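Local coordinates for transcriptional regulator, ROK family (Vibrio cholerae O1 biovar eltor, PDB 1Z05), which probably binds DNA as a zinc-containing transcriptional regulator of carbohydrate metabolism, being a homologue of the Escherichia coli repressor Mlc, at residues W108-M113 and V169-I174; R150-I155 and P202-A207; N236-S241 and F356-I361; I373-I378 and L394-S399. One frame throughout, in Å; residues are numbered along the deposited sequence.

Contact 1 of 4, residues W108-M113 and V169-I174; sequences WQFLSM and VTSIAI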
loop_
_atom_site.group_PDB
_atom_site.type_symbol
_atom_site.label_atom_id
_atom_site.label_comp_id
_atom_site.label_asym_id
_atom_site.label_seq_id
_atom_site.Cartn_x
_atom_site.Cartn_y
_atom_site.Cartn_z
ATOM N N TRP A 108 -17.612 -28.658 -3.533
ATOM C CA TRP A 108 -16.354 -28.090 -3.059
ATOM C C TRP A 108 -16.580 -27.287 -1.793
ATOM O O TRP A 108 -17.551 -26.532 -1.685
ATOM C CB TRP A 108 -15.750 -27.148 -4.095
ATOM C CG TRP A 108 -15.382 -27.780 -5.388
ATOM C CD1 TRP A 108 -15.994 -27.591 -6.591
ATOM C CD2 TRP A 108 -14.278 -28.655 -5.632
ATOM N NE1 TRP A 108 -15.352 -28.305 -7.566
ATOM C CE2 TRP A 108 -14.292 -28.968 -7.007
ATOM C CE3 TRP A 108 -13.275 -29.203 -4.822
ATOM C CZ2 TRP A 108 -13.353 -29.822 -7.593
ATOM C CZ3 TRP A 108 -12.335 -30.059 -5.405
ATOM C CH2 TRP A 108 -12.387 -30.360 -6.779
ATOM N N GLN A 109 -15.648 -27.425 -0.860
ATOM C CA GLN A 109 -15.761 -26.807 0.443
ATOM C C GLN A 109 -14.400 -26.306 0.914
ATOM O O GLN A 109 -13.373 -26.595 0.304
ATOM C CB GLN A 109 -16.306 -27.830 1.448
ATOM C CG GLN A 109 -17.668 -28.433 1.073
ATOM C CD GLN A 109 -18.048 -29.580 1.967
ATOM O OE1 GLN A 109 -17.182 -30.257 2.502
ATOM N NE2 GLN A 109 -19.349 -29.808 2.136
ATOM N N PHE A 110 -14.403 -25.548 2.004
ATOM C CA PHE A 110 -13.177 -25.193 2.710
ATOM C C PHE A 110 -13.508 -25.001 4.191
ATOM O O PHE A 110 -14.669 -24.787 4.547
ATOM C CB PHE A 110 -12.531 -23.925 2.106
ATOM C CG PHE A 110 -13.389 -22.677 2.193
ATOM C CD1 PHE A 110 -13.335 -21.857 3.315
ATOM C CD2 PHE A 110 -14.225 -22.314 1.136
ATOM C CE1 PHE A 110 -14.112 -20.692 3.405
ATOM C CE2 PHE A 110 -14.991 -21.146 1.200
ATOM C CZ PHE A 110 -14.944 -20.340 2.336
ATOM N N LEU A 111 -12.488 -25.102 5.039
ATOM C CA LEU A 111 -12.604 -24.763 6.444
ATOM C C LEU A 111 -12.132 -23.342 6.665
ATOM O O LEU A 111 -11.134 -22.905 6.073
ATOM C CB LEU A 111 -11.737 -25.686 7.310
ATOM C CG LEU A 111 -12.104 -27.145 7.542
ATOM C CD1 LEU A 111 -11.210 -27.674 8.670
ATOM C CD2 LEU A 111 -13.565 -27.302 7.911
ATOM N N SER A 112 -12.865 -22.611 7.492
ATOM C CA SER A 112 -12.445 -21.282 7.912
ATOM C C SER A 112 -12.472 -21.299 9.424
ATOM O O SER A 112 -13.459 -21.730 10.027
ATOM C CB SER A 112 -13.370 -20.200 7.347
ATOM O OG SER A 112 -12.881 -18.901 7.656
ATOM N N MET A 113 -11.370 -20.866 10.029
ATOM C CA MET A 113 -11.212 -20.877 11.470
ATOM C C MET A 113 -10.906 -19.490 12.012
ATOM O O MET A 113 -10.291 -18.660 11.335
ATOM C CB MET A 113 -10.081 -21.834 11.855
ATOM C CG MET A 113 -10.335 -23.275 11.442
ATOM S SD MET A 113 -8.885 -24.327 11.667
ATOM C CE MET A 113 -8.934 -24.605 13.427
ATOM N N VAL A 169 -12.941 -30.912 0.538
ATOM C CA VAL A 169 -12.362 -29.788 1.284
ATOM C C VAL A 169 -11.059 -29.372 0.609
ATOM O O VAL A 169 -10.124 -30.161 0.512
ATOM C CB VAL A 169 -12.105 -30.164 2.758
ATOM C CG1 VAL A 169 -11.705 -28.920 3.570
ATOM C CG2 VAL A 169 -13.343 -30.840 3.360
ATOM N N THR A 170 -10.998 -28.134 0.139
ATOM C CA THR A 170 -9.889 -27.708 -0.715
ATOM C C THR A 170 -8.759 -27.034 0.044
ATOM O O THR A 170 -7.626 -26.975 -0.439
ATOM C CB THR A 170 -10.374 -26.694 -1.743
ATOM O OG1 THR A 170 -10.901 -25.565 -1.049
ATOM C CG2 THR A 170 -11.461 -27.294 -2.624
ATOM N N SER A 171 -9.074 -26.497 1.215
ATOM C CA SER A 171 -8.178 -25.559 1.895
ATOM C C SER A 171 -8.691 -25.214 3.287
ATOM O O SER A 171 -9.842 -25.506 3.629
ATOM C CB SER A 171 -8.062 -24.264 1.074
ATOM O OG SER A 171 -9.352 -23.729 0.818
ATOM N N ILE A 172 -7.827 -24.569 4.067
ATOM C CA ILE A 172 -8.148 -24.081 5.396
ATOM C C ILE A 172 -7.691 -22.628 5.503
ATOM O O ILE A 172 -6.558 -22.297 5.158
ATOM C CB ILE A 172 -7.473 -24.941 6.505
ATOM C CG1 ILE A 172 -8.084 -26.350 6.532
ATOM C CG2 ILE A 172 -7.606 -24.274 7.883
ATOM C CD1 ILE A 172 -7.312 -27.387 7.337
ATOM N N ALA A 173 -8.595 -21.766 5.954
ATOM C CA ALA A 173 -8.255 -20.392 6.284
ATOM C C ALA A 173 -8.352 -20.202 7.793
ATOM O O ALA A 173 -9.242 -20.757 8.442
ATOM C CB ALA A 173 -9.180 -19.423 5.533
ATOM N N ILE A 174 -7.412 -19.449 8.356
ATOM C CA ILE A 174 -7.444 -19.120 9.779
ATOM C C ILE A 174 -7.082 -17.651 9.985
ATOM O O ILE A 174 -6.089 -17.162 9.438
ATOM C CB ILE A 174 -6.587 -20.109 10.654
ATOM C CG1 ILE A 174 -6.665 -19.758 12.151
ATOM C CG2 ILE A 174 -5.132 -20.229 10.164
ATOM C CD1 ILE A 174 -6.464 -20.979 13.077
#
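Trp108 opens the contact by setting its six-membered ring against Thr170: CE3 lies 3.4 Å from Thr170 CG2, and the two side chains cross at about a right angle. The indole NE1 is bonded to His81 O, outside the pair. At Gln109 the carbonyl O accepts Thr170 N at 2.8 Å, while the side-chain amide turns to the backbone of Gln165 and Asp167. Between Gln109 and Leu111 the parallel register slips by one residue, a beta bulge on the 169-174 strand. Phe110, with CG held between its backbone N and carbonyl carbon (chi1 62°), carries its ring away from the partner strand, leaving Phe110 CB as its nearest atom, 3.4 Å from Ser171 OG; the ring stacks on His125. Leu111 resumes regular parallel pairing: its N reaches Ser171 O at 3.0 Å, its O takes Ala173 N at 2.8 Å, and its side chain runs beside Ile172, both pointing the same way. Ser112 turns to the other face, where OG bonds Thr406 O. Met113 N bonds Ala173 O at 2.7 Å, and its SD lies 4.0 Å from Ile172 CG2. Backbone bonding thus fixes the pairing of two central strands, while on one face Leu111, Met113 and Ile174 bear on helix 144-161 and Ile172 on helix 200-208, and Phe110, Ser171 and Ala173 meet helix 407-418.

Contact 2 of 4, residues R150-I155 and P202-A207; sequences RLLFEI and PEIYKA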
loop_
_atom_site.group_PDB
_atom_site.type_symbol
_atom_site.label_atom_id
_atom_site.label_comp_id
_atom_site.label_asym_id
_atom_site.label_seq_id
_atom_site.Cartn_x
_atom_site.Cartn_y
_atom_site.Cartn_z
ATOM N N ARG A 150 -3.633 -28.359 20.851
ATOM C CA ARG A 150 -5.085 -28.335 21.003
ATOM C C ARG A 150 -5.800 -28.064 19.681
ATOM O O ARG A 150 -6.804 -28.709 19.368
ATOM C CB ARG A 150 -5.488 -27.280 22.048
ATOM C CG ARG A 150 -7.003 -27.140 22.265
ATOM C CD ARG A 150 -7.630 -28.411 22.859
ATOM N NE ARG A 150 -9.078 -28.276 22.989
ATOM C CZ ARG A 150 -9.690 -27.712 24.028
ATOM N NH1 ARG A 150 -8.984 -27.223 25.039
ATOM N NH2 ARG A 150 -11.012 -27.624 24.049
ATOM N N LEU A 151 -5.274 -27.109 18.917
ATOM C CA LEU A 151 -5.864 -26.722 17.640
ATOM C C LEU A 151 -5.839 -27.860 16.610
ATOM O O LEU A 151 -6.814 -28.062 15.889
ATOM C CB LEU A 151 -5.181 -25.451 17.112
ATOM C CG LEU A 151 -5.610 -24.811 15.797
ATOM C CD1 LEU A 151 -5.454 -23.288 15.904
ATOM C CD2 LEU A 151 -4.780 -25.371 14.651
ATOM N N LEU A 152 -4.730 -28.596 16.553
ATOM C CA LEU A 152 -4.605 -29.726 15.632
ATOM C C LEU A 152 -5.536 -30.867 16.063
ATOM O O LEU A 152 -6.179 -31.499 15.228
ATOM C CB LEU A 152 -3.138 -30.198 15.526
ATOM C CG LEU A 152 -2.135 -29.150 14.996
ATOM C CD1 LEU A 152 -0.687 -29.619 15.115
ATOM C CD2 LEU A 152 -2.440 -28.711 13.560
ATOM N N PHE A 153 -5.621 -31.105 17.371
ATOM C CA PHE A 153 -6.555 -32.094 17.924
ATOM C C PHE A 153 -7.999 -31.739 17.548
ATOM O O PHE A 153 -8.794 -32.623 17.226
ATOM C CB PHE A 153 -6.412 -32.170 19.441
ATOM C CG PHE A 153 -5.347 -33.135 19.922
ATOM C CD1 PHE A 153 -4.221 -33.419 19.150
ATOM C CD2 PHE A 153 -5.459 -33.729 21.176
ATOM C CE1 PHE A 153 -3.233 -34.297 19.616
ATOM C CE2 PHE A 153 -4.482 -34.613 21.653
ATOM C CZ PHE A 153 -3.367 -34.899 20.873
ATOM N N GLU A 154 -8.323 -30.444 17.574
ATOM C CA GLU A 154 -9.678 -29.986 17.251
ATOM C C GLU A 154 -10.022 -30.075 15.769
ATOM O O GLU A 154 -11.179 -30.326 15.413
ATOM C CB GLU A 154 -9.920 -28.571 17.772
ATOM C CG GLU A 154 -9.970 -28.477 19.296
ATOM C CD GLU A 154 -11.129 -29.251 19.939
ATOM O OE1 GLU A 154 -12.049 -29.704 19.221
ATOM O OE2 GLU A 154 -11.114 -29.401 21.184
ATOM N N ILE A 155 -9.026 -29.875 14.907
ATOM C CA ILE A 155 -9.220 -30.080 13.464
ATOM C C ILE A 155 -9.498 -31.562 13.174
ATOM O O ILE A 155 -10.466 -31.895 12.483
ATOM C CB ILE A 155 -8.008 -29.570 12.626
ATOM C CG1 ILE A 155 -7.914 -28.043 12.679
ATOM C CG2 ILE A 155 -8.118 -30.018 11.163
ATOM C CD1 ILE A 155 -6.583 -27.485 12.118
ATOM N N PRO A 202 2.362 -23.726 8.234
ATOM C CA PRO A 202 3.136 -24.961 8.022
ATOM C C PRO A 202 2.702 -26.145 8.902
ATOM O O PRO A 202 2.685 -27.291 8.425
ATOM C CB PRO A 202 4.577 -24.538 8.356
ATOM C CG PRO A 202 4.601 -23.062 8.097
ATOM C CD PRO A 202 3.238 -22.564 8.495
ATOM N N GLU A 203 2.358 -25.874 10.161
ATOM C CA GLU A 203 1.942 -26.929 11.093
ATOM C C GLU A 203 0.588 -27.532 10.725
ATOM O O GLU A 203 0.404 -28.745 10.810
ATOM C CB GLU A 203 1.925 -26.423 12.541
ATOM C CG GLU A 203 3.315 -26.156 13.134
ATOM C CD GLU A 203 4.099 -27.428 13.456
ATOM O OE1 GLU A 203 3.483 -28.516 13.568
ATOM O OE2 GLU A 203 5.341 -27.331 13.607
ATOM N N ILE A 204 -0.358 -26.688 10.320
ATOM C CA ILE A 204 -1.667 -27.172 9.869
ATOM C C ILE A 204 -1.532 -27.916 8.534
ATOM O O ILE A 204 -2.171 -28.953 8.319
ATOM C CB ILE A 204 -2.711 -26.032 9.783
ATOM C CG1 ILE A 204 -3.042 -25.501 11.185
ATOM C CG2 ILE A 204 -4.003 -26.513 9.079
ATOM C CD1 ILE A 204 -3.881 -24.183 11.175
ATOM N N TYR A 205 -0.692 -27.394 7.646
ATOM C CA TYR A 205 -0.415 -28.066 6.377
ATOM C C TYR A 205 0.204 -29.450 6.595
ATOM O O TYR A 205 -0.158 -30.407 5.910
ATOM C CB TYR A 205 0.470 -27.205 5.470
ATOM C CG TYR A 205 1.073 -27.965 4.310
ATOM C CD1 TYR A 205 0.286 -28.374 3.227
ATOM C CD2 TYR A 205 2.428 -28.279 4.294
ATOM C CE1 TYR A 205 0.839 -29.080 2.163
ATOM C CE2 TYR A 205 2.989 -28.982 3.237
ATOM C CZ TYR A 205 2.190 -29.376 2.171
ATOM O OH TYR A 205 2.754 -30.076 1.120
ATOM N N LYS A 206 1.123 -29.558 7.553
ATOM C CA LYS A 206 1.723 -30.850 7.887
ATOM C C LYS A 206 0.681 -31.845 8.427
ATOM O O LYS A 206 0.737 -33.036 8.133
ATOM C CB LYS A 206 2.876 -30.679 8.885
ATOM C CG LYS A 206 3.560 -31.983 9.251
ATOM C CD LYS A 206 4.472 -31.825 10.453
ATOM C CE LYS A 206 5.206 -33.129 10.744
ATOM N NZ LYS A 206 6.243 -32.959 11.795
ATOM N N ALA A 207 -0.273 -31.341 9.202
ATOM C CA ALA A 207 -1.280 -32.186 9.833
ATOM C C ALA A 207 -2.454 -32.568 8.918
ATOM O O ALA A 207 -3.224 -33.478 9.251
ATOM C CB ALA A 207 -1.794 -31.514 11.104
#
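Leu152 and Ile204 bury more surface here than any other residues of the two helices, and they meet through Leu152 CD2, which lies 4.0 Å from Ile204 CG1. The same methyl, Leu152 CD2, reaches 3.8 Å to Ala207 CB, about one turn further along the 202-207 helix, and thus settles between the two residues, over the backbone near Glu203. With CG beside the backbone N (chi1 -61°), Leu152 extends this branch across the gap although its CB does not aim straight at the partner helix. Ile204 is approached by two more residues of the first helix. Leu151 CD2 touches Ile204 CD1 at 3.8 Å and Ile155 CD1 sits 4.1 Å from Ile204 CG2; each side chain crosses Ile204 at about a right angle. Deeper in, Leu151 and Ile155 rest on Met113, and Ile204 on Ile172 and Val212, so the apolar side of the contact continues into the sheet. The helices run in broadly the same direction, 37° apart and 10.8 Å between axes. Two such helices packed side by side on one face of a mixed five-stranded sheet are characteristic of the ribonuclease H-like domain of the ROK family, within the ASKHA superfamily.

Contact 3 of 4, residues N236-S241 and F356-I361; sequences NSVLIS and FNPEKI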
loop_
_atom_site.group_PDB
_atom_site.type_symbol
_atom_site.label_atom_id
_atom_site.label_comp_id
_atom_site.label_asym_id
_atom_site.label_seq_id
_atom_site.Cartn_x
_atom_site.Cartn_y
_atom_site.Cartn_z
ATOM N N ASN A 236 -10.959 1.310 -3.443
ATOM C CA ASN A 236 -10.197 2.044 -2.433
ATOM C C ASN A 236 -11.082 2.369 -1.237
ATOM O O ASN A 236 -11.951 3.221 -1.322
ATOM C CB ASN A 236 -9.613 3.334 -3.023
ATOM C CG ASN A 236 -8.691 3.068 -4.192
ATOM O OD1 ASN A 236 -9.015 3.374 -5.343
ATOM N ND2 ASN A 236 -7.545 2.467 -3.909
ATOM N N SER A 237 -10.880 1.651 -0.139
ATOM C CA SER A 237 -11.711 1.820 1.043
ATOM C C SER A 237 -10.914 1.578 2.319
ATOM O O SER A 237 -9.800 1.020 2.287
ATOM C CB SER A 237 -12.904 0.853 0.997
ATOM O OG SER A 237 -12.451 -0.492 1.019
ATOM N N VAL A 238 -11.502 1.979 3.444
ATOM C CA VAL A 238 -10.903 1.731 4.740
ATOM C C VAL A 238 -11.979 1.174 5.664
ATOM O O VAL A 238 -13.073 1.730 5.757
ATOM C CB VAL A 238 -10.280 3.011 5.347
ATOM C CG1 VAL A 238 -9.609 2.697 6.691
ATOM C CG2 VAL A 238 -9.249 3.617 4.390
ATOM N N LEU A 239 -11.663 0.056 6.309
ATOM C CA LEU A 239 -12.496 -0.499 7.367
ATOM C C LEU A 239 -11.881 -0.119 8.704
ATOM O O LEU A 239 -10.712 -0.413 8.961
ATOM C CB LEU A 239 -12.604 -2.027 7.234
ATOM C CG LEU A 239 -13.211 -2.785 8.431
ATOM C CD1 LEU A 239 -14.705 -2.542 8.564
ATOM C CD2 LEU A 239 -12.924 -4.271 8.326
ATOM N N ILE A 240 -12.664 0.544 9.552
ATOM C CA ILE A 240 -12.210 0.869 10.897
ATOM C C ILE A 240 -12.791 -0.105 11.910
ATOM O O ILE A 240 -14.014 -0.168 12.119
ATOM C CB ILE A 240 -12.499 2.347 11.307
ATOM C CG1 ILE A 240 -11.988 3.324 10.228
ATOM C CG2 ILE A 240 -11.916 2.638 12.702
ATOM C CD1 ILE A 240 -10.456 3.379 10.083
ATOM N N SER A 241 -11.895 -0.879 12.512
ATOM C CA SER A 241 -12.255 -1.866 13.511
ATOM C C SER A 241 -12.073 -1.270 14.897
ATOM O O SER A 241 -10.970 -0.885 15.276
ATOM C CB SER A 241 -11.421 -3.140 13.344
ATOM O OG SER A 241 -11.644 -4.049 14.414
ATOM N N PHE A 356 -4.525 8.338 2.434
ATOM C CA PHE A 356 -4.950 7.335 1.458
ATOM C C PHE A 356 -5.978 7.775 0.418
ATOM O O PHE A 356 -6.142 7.091 -0.592
ATOM C CB PHE A 356 -5.432 6.063 2.156
ATOM C CG PHE A 356 -4.345 5.318 2.861
ATOM C CD1 PHE A 356 -3.471 4.497 2.148
ATOM C CD2 PHE A 356 -4.193 5.427 4.240
ATOM C CE1 PHE A 356 -2.465 3.817 2.797
ATOM C CE2 PHE A 356 -3.182 4.747 4.899
ATOM C CZ PHE A 356 -2.319 3.936 4.169
ATOM N N ASN A 357 -6.674 8.890 0.663
ATOM C CA ASN A 357 -7.725 9.369 -0.252
ATOM C C ASN A 357 -8.725 8.239 -0.607
ATOM O O ASN A 357 -8.954 7.962 -1.793
ATOM C CB ASN A 357 -7.069 9.952 -1.516
ATOM C CG ASN A 357 -8.021 10.775 -2.381
ATOM O OD1 ASN A 357 -9.168 11.055 -2.014
ATOM N ND2 ASN A 357 -7.523 11.181 -3.543
ATOM N N PRO A 358 -9.325 7.585 0.419
ATOM C CA PRO A 358 -10.222 6.459 0.139
ATOM C C PRO A 358 -11.555 6.911 -0.458
ATOM O O PRO A 358 -11.937 8.079 -0.308
ATOM C CB PRO A 358 -10.453 5.838 1.522
ATOM C CG PRO A 358 -10.294 6.968 2.464
ATOM C CD PRO A 358 -9.245 7.867 1.866
ATOM N N GLU A 359 -12.247 5.990 -1.127
ATOM C CA GLU A 359 -13.561 6.277 -1.712
ATOM C C GLU A 359 -14.696 5.880 -0.771
ATOM O O GLU A 359 -15.855 6.197 -1.029
ATOM C CB GLU A 359 -13.738 5.561 -3.052
ATOM C CG GLU A 359 -12.672 5.870 -4.093
ATOM C CD GLU A 359 -12.758 4.947 -5.287
ATOM O OE1 GLU A 359 -11.980 3.966 -5.353
ATOM O OE2 GLU A 359 -13.624 5.193 -6.156
ATOM N N LYS A 360 -14.366 5.192 0.320
ATOM C CA LYS A 360 -15.389 4.739 1.265
ATOM C C LYS A 360 -14.809 4.384 2.624
ATOM O O LYS A 360 -13.711 3.830 2.714
ATOM C CB LYS A 360 -16.145 3.535 0.687
ATOM C CG LYS A 360 -17.567 3.389 1.189
ATOM C CD LYS A 360 -18.284 2.333 0.376
ATOM C CE LYS A 360 -19.715 2.172 0.821
ATOM N NZ LYS A 360 -20.344 1.043 0.096
ATOM N N ILE A 361 -15.562 4.706 3.677
ATOM C CA ILE A 361 -15.180 4.374 5.048
ATOM C C ILE A 361 -16.223 3.439 5.642
ATOM O O ILE A 361 -17.412 3.764 5.650
ATOM C CB ILE A 361 -15.064 5.637 5.966
ATOM C CG1 ILE A 361 -14.137 6.697 5.357
ATOM C CG2 ILE A 361 -14.622 5.235 7.391
ATOM C CD1 ILE A 361 -12.714 6.234 5.096
#
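Strand 237-241 meets the beginning of strand 360-364 in parallel, Val238 N bonding Lys360 O at 3.0 Å, with a loop bond just ahead of it from Glu359 N to Asn236 O at 2.8 Å. In that loop bond the donor stands above the carbonyl plane. Ile361 CA adds a CA-H...O contact to Val238 O at 3.5 Å. Among the side chains, Val238 has the largest share. Val238 CG2, beside the backbone N, reaches 3.8 Å to Pro358 CB, and Val238 CB lies 4.0 Å from Ile361 CD1, which is brought back toward the first strand by two successive bends (chi1 -53°, chi2 -59°). Ile240 CG1 continues this apolar side at 4.3 Å from Ile361 CG2. Glu359 extends its chain across Asn236 at a slant, where Asn236 CB lies 3.4 Å from Glu359 OE1. Lys360 leads its amine away from the contact, to His230 O and a salt bridge with Asp233. Asn357, leaving the helix with positive phi, lends its carbonyl O to Arg260 of the second subunit, which also packs on Asn236 and Glu359. Strand 237-242 is the middle strand of a mixed five-stranded sheet and 360-364 its neighbour: strand 246-252 runs antiparallel beyond 237-242, strand 395-398 flanks 360-364 in parallel, and helix 217-228 packs on Leu239 and Ser241.

Contact 4 of 4, residues I373-I378 and L394-S399; sequences ILYPSI and LKLVES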
loop_
_atom_site.group_PDB
_atom_site.type_symbol
_atom_site.label_atom_id
_atom_site.label_comp_id
_atom_site.label_asym_id
_atom_site.label_seq_id
_atom_site.Cartn_x
_atom_site.Cartn_y
_atom_site.Cartn_z
ATOM N N ILE A 373 -25.672 8.084 16.917
ATOM C CA ILE A 373 -24.998 9.054 17.783
ATOM C C ILE A 373 -23.525 9.212 17.393
ATOM O O ILE A 373 -22.996 10.328 17.330
ATOM C CB ILE A 373 -25.102 8.636 19.291
ATOM C CG1 ILE A 373 -26.568 8.524 19.749
ATOM C CG2 ILE A 373 -24.277 9.570 20.204
ATOM C CD1 ILE A 373 -27.395 9.825 19.654
ATOM N N LEU A 374 -22.874 8.087 17.120
ATOM C CA LEU A 374 -21.451 8.060 16.801
ATOM C C LEU A 374 -21.096 8.694 15.451
ATOM O O LEU A 374 -20.145 9.465 15.357
ATOM C CB LEU A 374 -20.937 6.614 16.849
ATOM C CG LEU A 374 -19.452 6.370 16.571
ATOM C CD1 LEU A 374 -18.614 6.689 17.795
ATOM C CD2 LEU A 374 -19.241 4.922 16.139
ATOM N N TYR A 375 -21.846 8.364 14.407
ATOM C CA TYR A 375 -21.455 8.756 13.052
ATOM C C TYR A 375 -21.395 10.266 12.821
ATOM O O TYR A 375 -20.434 10.750 12.220
ATOM C CB TYR A 375 -22.346 8.088 12.000
ATOM C CG TYR A 375 -22.052 6.619 11.751
ATOM C CD1 TYR A 375 -21.265 5.870 12.631
ATOM C CD2 TYR A 375 -22.579 5.978 10.638
ATOM C CE1 TYR A 375 -21.031 4.519 12.413
ATOM C CE2 TYR A 375 -22.338 4.638 10.406
ATOM C CZ TYR A 375 -21.572 3.918 11.293
ATOM O OH TYR A 375 -21.345 2.591 11.030
ATOM N N PRO A 376 -22.431 11.017 13.253
ATOM C CA PRO A 376 -22.346 12.480 13.113
ATOM C C PRO A 376 -21.137 13.119 13.802
ATOM O O PRO A 376 -20.583 14.090 13.279
ATOM C CB PRO A 376 -23.662 12.972 13.738
ATOM C CG PRO A 376 -24.595 11.838 13.543
ATOM C CD PRO A 376 -23.741 10.609 13.788
ATOM N N SER A 377 -20.740 12.584 14.953
ATOM C CA SER A 377 -19.535 13.049 15.653
ATOM C C SER A 377 -18.250 12.787 14.880
ATOM O O SER A 377 -17.382 13.663 14.795
ATOM C CB SER A 377 -19.450 12.448 17.056
ATOM O OG SER A 377 -20.363 13.122 17.905
ATOM N N ILE A 378 -18.133 11.577 14.332
ATOM C CA ILE A 378 -17.024 11.209 13.455
ATOM C C ILE A 378 -16.973 12.112 12.228
ATOM O O ILE A 378 -15.907 12.632 11.874
ATOM C CB ILE A 378 -17.120 9.720 12.983
ATOM C CG1 ILE A 378 -17.124 8.772 14.186
ATOM C CG2 ILE A 378 -15.993 9.382 11.983
ATOM C CD1 ILE A 378 -17.123 7.262 13.843
ATOM N N LEU A 394 -17.893 11.166 0.448
ATOM C CA LEU A 394 -17.372 10.079 1.257
ATOM C C LEU A 394 -18.452 9.494 2.154
ATOM O O LEU A 394 -18.903 10.129 3.110
ATOM C CB LEU A 394 -16.164 10.559 2.073
ATOM C CG LEU A 394 -15.194 9.554 2.698
ATOM C CD1 LEU A 394 -14.762 8.471 1.719
ATOM C CD2 LEU A 394 -13.983 10.298 3.219
ATOM N N LYS A 395 -18.870 8.274 1.824
ATOM C CA LYS A 395 -19.865 7.563 2.618
ATOM C C LYS A 395 -19.229 6.979 3.860
ATOM O O LYS A 395 -18.151 6.370 3.782
ATOM C CB LYS A 395 -20.540 6.451 1.803
ATOM C CG LYS A 395 -21.964 6.764 1.362
ATOM C CD LYS A 395 -22.015 7.899 0.342
ATOM C CE LYS A 395 -23.396 8.017 -0.296
ATOM N NZ LYS A 395 -23.659 6.890 -1.244
ATOM N N LEU A 396 -19.891 7.199 4.997
ATOM C CA LEU A 396 -19.550 6.532 6.253
ATOM C C LEU A 396 -20.609 5.471 6.531
ATOM O O LEU A 396 -21.753 5.807 6.825
ATOM C CB LEU A 396 -19.508 7.543 7.397
ATOM C CG LEU A 396 -18.863 7.123 8.716
ATOM C CD1 LEU A 396 -17.358 7.103 8.577
ATOM C CD2 LEU A 396 -19.254 8.072 9.825
ATOM N N VAL A 397 -20.249 4.194 6.415
ATOM C CA VAL A 397 -21.257 3.139 6.563
ATOM C C VAL A 397 -20.850 1.990 7.485
ATOM O O VAL A 397 -19.657 1.716 7.688
ATOM C CB VAL A 397 -21.793 2.597 5.185
ATOM C CG1 VAL A 397 -22.147 3.733 4.221
ATOM C CG2 VAL A 397 -20.826 1.655 4.537
ATOM N N GLU A 398 -21.862 1.326 8.039
ATOM C CA GLU A 398 -21.666 0.131 8.851
ATOM C C GLU A 398 -21.174 -1.053 8.002
ATOM O O GLU A 398 -21.645 -1.273 6.881
ATOM C CB GLU A 398 -22.972 -0.237 9.572
ATOM C CG GLU A 398 -22.810 -1.343 10.601
ATOM C CD GLU A 398 -24.114 -1.731 11.305
ATOM O OE1 GLU A 398 -25.106 -0.974 11.211
ATOM O OE2 GLU A 398 -24.136 -2.802 11.964
ATOM N N SER A 399 -20.232 -1.817 8.556
ATOM C CA SER A 399 -19.738 -3.032 7.922
ATOM C C SER A 399 -20.854 -4.067 7.857
ATOM O O SER A 399 -21.707 -4.111 8.738
ATOM C CB SER A 399 -18.555 -3.600 8.717
ATOM O OG SER A 399 -18.998 -4.147 9.954
#
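Leu396 CD2 lies over one face of the Tyr375 ring, nearest to CG at 3.7 Å, making an off-centre CH-pi contact 4.2 Å from the ring centroid and 29° off the normal. The same methyl, Leu396 CD2, also meets Ile378 CG2 at 4.1 Å, and therefore sits between residues about one turn apart on the helix; leucine and isoleucine cross there at about a right angle. At the other end of the ring the phenol oxygen approaches Glu398: Tyr375 OH is 3.6 Å from Glu398 CB, and 3.3 Å from Glu398 N, which stands at the ring edge but at too poor an angle for a hydrogen bond. The hydroxyl is bonded instead to Asn368 OD1, a residue that also packs on Glu398. Leu396 owes its reach to a CG anti to the backbone N (chi1 -166°), and the extended Glu398 chain reaches a salt bridge with Lys371 at the start of the helix. Further out, Tyr375 rests on Ile363 and Leu396 on Ile361 of the adjoining strand, while Ile378 packs against Ile349 of helix 332-356. The helix runs nearly antiparallel to the strand, at 155°, and has a kink at Pro376. Attachment of helix 371-385 to the outermost strand is therefore chiefly apolar and aromatic, with Tyr375 OH bonded to Asn368 and Glu398 OE1 to Lys371.

The four contacts divide between two mixed five-stranded sheets with the same 3-2-1-4-5 strand order, the duplicated core of the ROK and ASKHA fold. Contacts 1 and 3 are the buried strand pairs, each joining the first and fourth strands by backbone hydrogen bonds; contacts 2 and 4 are partly buried packings of a helix on a helix or strand, held by apolar side chains. Contact 2 rests directly on contact 1, with Met113 CE 3.7 Å from Ile155 CG1. Contact 4 likewise adjoins contact 3, through the neighbouring strands 360-364 and 395-398. Centres of contacts 1 and 3 lie about 28 Å apart, and of the four only contact 3 touches the second subunit.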